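Local coordinates for protein single-stranded-DNA-specific exonuclease RecJ (Thermus thermophilus, PDB 2ZXR) that degrades single-stranded DNA, but not RNA, exonucleolytically in the 5' to 3' direction with the help of divalent metal ions, at residues 329-334 with 358-363; 368-373 with 395-400. All coordinates share one frame; numbering follows the deposited sequence.

Contact 1: residues 329-334 with 358-363; sequences AKAIVL and PVFLVA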
loop_
_atom_site.group_PDB
_atom_site.type_symbol
_atom_site.label_atom_id
_atom_site.label_comp_id
_atom_site.label_asym_id
_atom_site.label_seq_id
_atom_site.Cartn_x
_atom_site.Cartn_y
_atom_site.Cartn_z
ATOM N N ALA A 329 1.415 -26.847 -1.130
ATOM C CA ALA A 329 0.159 -27.221 -0.482
ATOM C C ALA A 329 -0.825 -26.078 -0.685
ATOM O O ALA A 329 -0.438 -24.915 -0.705
ATOM C CB ALA A 329 0.385 -27.464 1.004
ATOM N N LYS A 330 -2.099 -26.402 -0.842
ATOM C CA LYS A 330 -3.096 -25.372 -1.053
ATOM C C LYS A 330 -3.332 -24.588 0.239
ATOM O O LYS A 330 -3.868 -23.483 0.213
ATOM C CB LYS A 330 -4.403 -25.999 -1.548
ATOM C CG LYS A 330 -4.556 -26.067 -3.079
ATOM C CD LYS A 330 -3.323 -26.622 -3.790
ATOM C CE LYS A 330 -3.526 -26.633 -5.318
ATOM N NZ LYS A 330 -2.223 -26.471 -6.049
ATOM N N ALA A 331 -2.930 -25.170 1.366
ATOM C CA ALA A 331 -3.091 -24.521 2.657
ATOM C C ALA A 331 -2.036 -25.056 3.599
ATOM O O ALA A 331 -1.754 -26.242 3.595
ATOM C CB ALA A 331 -4.481 -24.783 3.216
ATOM N N ILE A 332 -1.427 -24.165 4.376
ATOM C CA ILE A 332 -0.419 -24.551 5.339
ATOM C C ILE A 332 -1.142 -24.625 6.693
ATOM O O ILE A 332 -1.766 -23.653 7.144
ATOM C CB ILE A 332 0.729 -23.539 5.318
ATOM C CG1 ILE A 332 1.356 -23.570 3.923
ATOM C CG2 ILE A 332 1.783 -23.885 6.349
ATOM C CD1 ILE A 332 2.524 -22.627 3.754
ATOM N N VAL A 333 -1.088 -25.802 7.314
ATOM C CA VAL A 333 -1.785 -26.023 8.570
ATOM C C VAL A 333 -0.812 -26.648 9.532
ATOM O O VAL A 333 -0.391 -27.786 9.367
ATOM C CB VAL A 333 -3.031 -26.940 8.342
ATOM C CG1 VAL A 333 -3.939 -26.945 9.580
ATOM C CG2 VAL A 333 -3.806 -26.451 7.133
ATOM N N LEU A 334 -0.445 -25.890 10.551
ATOM C CA LEU A 334 0.533 -26.376 11.502
ATOM C C LEU A 334 0.057 -26.285 12.932
ATOM O O LEU A 334 -0.745 -25.423 13.293
ATOM C CB LEU A 334 1.837 -25.599 11.310
ATOM C CG LEU A 334 2.246 -25.549 9.830
ATOM C CD1 LEU A 334 3.348 -24.497 9.608
ATOM C CD2 LEU A 334 2.721 -26.935 9.396
ATOM N N PRO A 358 -2.742 -19.679 2.213
ATOM C CA PRO A 358 -3.509 -19.418 3.431
ATOM C C PRO A 358 -2.752 -20.147 4.553
ATOM O O PRO A 358 -2.157 -21.212 4.311
ATOM C CB PRO A 358 -4.861 -20.066 3.134
ATOM C CG PRO A 358 -4.945 -20.067 1.635
ATOM C CD PRO A 358 -3.545 -20.403 1.211
ATOM N N VAL A 359 -2.734 -19.587 5.759
ATOM C CA VAL A 359 -2.031 -20.247 6.849
ATOM C C VAL A 359 -2.939 -20.347 8.053
ATOM O O VAL A 359 -3.640 -19.392 8.416
ATOM C CB VAL A 359 -0.708 -19.506 7.216
ATOM C CG1 VAL A 359 -0.023 -20.163 8.433
ATOM C CG2 VAL A 359 0.242 -19.558 6.025
ATOM N N PHE A 360 -2.949 -21.546 8.631
ATOM C CA PHE A 360 -3.732 -21.893 9.802
ATOM C C PHE A 360 -2.733 -22.432 10.828
ATOM O O PHE A 360 -2.004 -23.384 10.547
ATOM C CB PHE A 360 -4.733 -23.020 9.489
ATOM C CG PHE A 360 -5.702 -22.700 8.391
ATOM C CD1 PHE A 360 -5.267 -22.574 7.068
ATOM C CD2 PHE A 360 -7.038 -22.494 8.681
ATOM C CE1 PHE A 360 -6.163 -22.238 6.044
ATOM C CE2 PHE A 360 -7.935 -22.157 7.677
ATOM C CZ PHE A 360 -7.496 -22.026 6.355
ATOM N N LEU A 361 -2.716 -21.838 12.013
ATOM C CA LEU A 361 -1.825 -22.257 13.088
ATOM C C LEU A 361 -2.664 -22.512 14.326
ATOM O O LEU A 361 -3.637 -21.773 14.607
ATOM C CB LEU A 361 -0.821 -21.140 13.413
ATOM C CG LEU A 361 0.560 -21.126 12.749
ATOM C CD1 LEU A 361 0.517 -21.717 11.354
ATOM C CD2 LEU A 361 1.108 -19.693 12.784
ATOM N N VAL A 362 -2.289 -23.551 15.064
ATOM C CA VAL A 362 -2.981 -23.928 16.294
ATOM C C VAL A 362 -1.919 -24.033 17.364
ATOM O O VAL A 362 -0.864 -24.612 17.126
ATOM C CB VAL A 362 -3.649 -25.307 16.163
ATOM C CG1 VAL A 362 -4.273 -25.714 17.506
ATOM C CG2 VAL A 362 -4.701 -25.275 15.077
ATOM N N ALA A 363 -2.170 -23.456 18.527
ATOM C CA ALA A 363 -1.208 -23.529 19.636
ATOM C C ALA A 363 -2.019 -23.472 20.890
ATOM O O ALA A 363 -2.843 -22.572 21.049
ATOM C CB ALA A 363 -0.231 -22.366 19.612
#
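Ile332 O is gripped by Phe360 N at 2.8 Å, and the CA of Val359 adds a CH...O contact to the same oxygen. Three more backbone bonds continue the parallel ladder: Ile332 N donates to Pro358 O, Leu334 N to Phe360 O and Val362 N to Leu334 O, the last the most bent at 146°. Before the ladder begins, the CD of Pro358 rests 3.3 Å from Lys330 O. The strands, only 4° from parallel, are the two arms of a right-handed beta-alpha-beta crossover in the DHHA1 domain, with helix 341-355 as the connection. Ile332, Val359 and Leu361 pack on that helix, and Leu334 lies on the same face, against Ala325; across the strands Ile332 CB meets Val359 CG2 at 4.1 Å and Leu334 CB meets Leu361 CD1. Val333 and Phe360 occupy the other face, where helix 407-419 covers Val333. With CG beside its own backbone N (chi1 -59°), the Phe360 ring leans back along its strand, so that its edge reaches Ile332 O and its CE1 comes 4.2 Å from Ala331 CB. Val333 crosses the Phe360 side chain obliquely, its CG1 4.0 Å from Phe360 CB and its CG2 near CD1.

Contact 2: residues 368-373 with 395-400; sequences TVRSLA and KEAAGF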
loop_
_atom_site.group_PDB
_atom_site.type_symbol
_atom_site.label_atom_id
_atom_site.label_comp_id
_atom_site.label_asym_id
_atom_site.label_seq_id
_atom_site.Cartn_x
_atom_site.Cartn_y
_atom_site.Cartn_z
ATOM N N THR A 368 -5.343 -19.530 14.738
ATOM C CA THR A 368 -5.301 -18.281 14.017
ATOM C C THR A 368 -5.218 -18.593 12.548
ATOM O O THR A 368 -4.623 -19.594 12.166
ATOM C CB THR A 368 -4.067 -17.444 14.394
ATOM O OG1 THR A 368 -4.177 -16.161 13.770
ATOM C CG2 THR A 368 -2.775 -18.105 13.868
ATOM N N VAL A 369 -5.805 -17.730 11.729
ATOM C CA VAL A 369 -5.780 -17.897 10.282
ATOM C C VAL A 369 -5.421 -16.575 9.596
ATOM O O VAL A 369 -5.896 -15.521 10.005
ATOM C CB VAL A 369 -7.176 -18.273 9.706
ATOM C CG1 VAL A 369 -7.042 -18.525 8.209
ATOM C CG2 VAL A 369 -7.762 -19.516 10.412
ATOM N N ARG A 370 -4.572 -16.645 8.573
ATOM C CA ARG A 370 -4.241 -15.503 7.742
ATOM C C ARG A 370 -4.444 -16.084 6.366
ATOM O O ARG A 370 -3.964 -17.181 6.071
ATOM C CB ARG A 370 -2.778 -15.028 7.910
ATOM C CG ARG A 370 -2.497 -14.331 9.261
ATOM C CD ARG A 370 -3.341 -13.054 9.453
ATOM N NE ARG A 370 -3.167 -12.456 10.785
ATOM C CZ ARG A 370 -3.781 -12.871 11.897
ATOM N NH1 ARG A 370 -4.644 -13.896 11.877
ATOM N NH2 ARG A 370 -3.514 -12.272 13.053
ATOM N N SER A 371 -5.175 -15.375 5.524
ATOM C CA SER A 371 -5.421 -15.860 4.188
ATOM C C SER A 371 -5.307 -14.727 3.177
ATOM O O SER A 371 -5.071 -13.565 3.538
ATOM C CB SER A 371 -6.821 -16.484 4.104
ATOM O OG SER A 371 -6.993 -17.193 2.878
ATOM N N LEU A 372 -5.488 -15.077 1.906
ATOM C CA LEU A 372 -5.391 -14.106 0.822
ATOM C C LEU A 372 -6.108 -14.658 -0.384
ATOM O O LEU A 372 -6.717 -15.720 -0.336
ATOM C CB LEU A 372 -3.928 -13.928 0.396
ATOM C CG LEU A 372 -3.312 -15.076 -0.435
ATOM C CD1 LEU A 372 -1.910 -14.669 -0.921
ATOM C CD2 LEU A 372 -3.200 -16.376 0.396
ATOM N N ALA A 373 -5.998 -13.904 -1.470
ATOM C CA ALA A 373 -6.485 -14.312 -2.782
ATOM C C ALA A 373 -7.927 -14.687 -2.872
ATOM O O ALA A 373 -8.790 -13.914 -2.418
ATOM C CB ALA A 373 -5.633 -15.427 -3.264
ATOM N N LYS A 395 -12.399 -12.310 5.663
ATOM C CA LYS A 395 -11.680 -12.887 4.532
ATOM C C LYS A 395 -10.170 -13.015 4.632
ATOM O O LYS A 395 -9.597 -13.931 4.041
ATOM C CB LYS A 395 -12.006 -12.098 3.255
ATOM C CG LYS A 395 -13.494 -11.956 2.983
ATOM C CD LYS A 395 -13.782 -11.434 1.567
ATOM C CE LYS A 395 -14.372 -12.528 0.658
ATOM N NZ LYS A 395 -15.473 -13.310 1.313
ATOM N N GLU A 396 -9.515 -12.122 5.365
ATOM C CA GLU A 396 -8.060 -12.175 5.435
ATOM C C GLU A 396 -7.483 -12.645 6.764
ATOM O O GLU A 396 -6.295 -12.965 6.860
ATOM C CB GLU A 396 -7.481 -10.796 5.071
ATOM C CG GLU A 396 -8.071 -10.220 3.768
ATOM C CD GLU A 396 -7.305 -9.006 3.228
ATOM O OE1 GLU A 396 -7.724 -8.439 2.177
ATOM O OE2 GLU A 396 -6.281 -8.617 3.841
ATOM N N ALA A 397 -8.321 -12.690 7.788
ATOM C CA ALA A 397 -7.850 -13.099 9.103
ATOM C C ALA A 397 -9.003 -13.661 9.885
ATOM O O ALA A 397 -10.124 -13.154 9.786
ATOM C CB ALA A 397 -7.270 -11.905 9.843
ATOM N N ALA A 398 -8.743 -14.697 10.680
ATOM C CA ALA A 398 -9.812 -15.304 11.472
ATOM C C ALA A 398 -9.217 -15.970 12.690
ATOM O O ALA A 398 -8.020 -16.194 12.744
ATOM C CB ALA A 398 -10.600 -16.328 10.621
ATOM N N GLY A 399 -10.044 -16.271 13.673
ATOM C CA GLY A 399 -9.538 -16.902 14.876
ATOM C C GLY A 399 -10.493 -18.003 15.306
ATOM O O GLY A 399 -11.669 -17.994 14.923
ATOM N N PHE A 400 -9.997 -18.954 16.090
ATOM C CA PHE A 400 -10.846 -20.032 16.562
ATOM C C PHE A 400 -10.250 -20.710 17.769
ATOM O O PHE A 400 -9.167 -20.354 18.212
ATOM C CB PHE A 400 -11.116 -21.054 15.434
ATOM C CG PHE A 400 -9.874 -21.731 14.864
ATOM C CD1 PHE A 400 -9.509 -23.021 15.274
ATOM C CD2 PHE A 400 -9.094 -21.100 13.895
ATOM C CE1 PHE A 400 -8.375 -23.676 14.713
ATOM C CE2 PHE A 400 -7.972 -21.735 13.342
ATOM C CZ PHE A 400 -7.612 -23.032 13.754
#
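Val369 O accepts two hydrogen bonds, from Arg370 NH1 at 2.8 Å and from Ala398 N at 3.0 Å, and the donors reach it from opposite faces of its carbonyl plane. The arginine nitrogen stands well above that plane, while the oxygen lies in the plane of the guanidinium. Ala397 CA adds a CH...O contact to Val369 O. Val369 N returns a bond to Ala398 O at 2.9 Å, which makes Val369 and Ala398 a hydrogen-bonded antiparallel pair. Beyond the strand, Ser371 N binds Glu396 O; the hydroxyl of Ser371 turns to Ile375 O instead. On either side of the central pair come the non-hydrogen-bonded pairs Thr368 with Gly399 and Arg370 with Ala397.

A bend at chi2 (-61°) turns the Arg370 side chain back along its own strand to the carbonyl of Val369, and one face of the guanidinium lies over Ala397 CB, with NH1 3.9 Å from that methyl. Helix 341-355 also packs against this arginine. On the opposite face Val369 and Ala398 pack together: Val369 CB meets Ala398 CB at 4.0 Å, and Leu381 of helix 377-383 touches both residues. Phe400 has CG between its backbone N and carbonyl carbon (chi1 60°), which swings the ring across the neighbouring strand, where its edge meets Val369, Phe400 CE2 lying 3.7 Å from Val369 CG2, and the two side chains cross at about a right angle.

These strands belong to the mixed sheet of the DHHA1 domain, on the side nearer the metal site: the side chain of Ala397 is about 12 Å from the bound magnesium ion. The arginine bond to Val369 O probably helps to hold the guanidinium against the sheet; the side chain of Arg370 is about 10 Å from that of Asp82, a manganese ligand, and its positive charge could contribute to the field around the active site.

Contacts 1 and 2 follow one another along the chain and belong to the same five-stranded mixed sheet of the DHHA1 domain, their centres about 10 Å apart. Strands 359-363 and 366-370, one from each contact, are neighbours in both sequence and sheet and pair antiparallel, probably through bonds from Val359 N to Arg370 O (2.7 Å) and from Thr368 N to Leu361 O. Phe360 CD2 also packs 3.5 Å from Val369 CG2, joining the apolar layers of the two contacts on one face, while helix 341-355 lies against both on the other. Contact 1 thus forms the parallel outer part of the sheet, ending at edge strand 332-335, and contact 2 extends it antiparallel toward the metal-binding region.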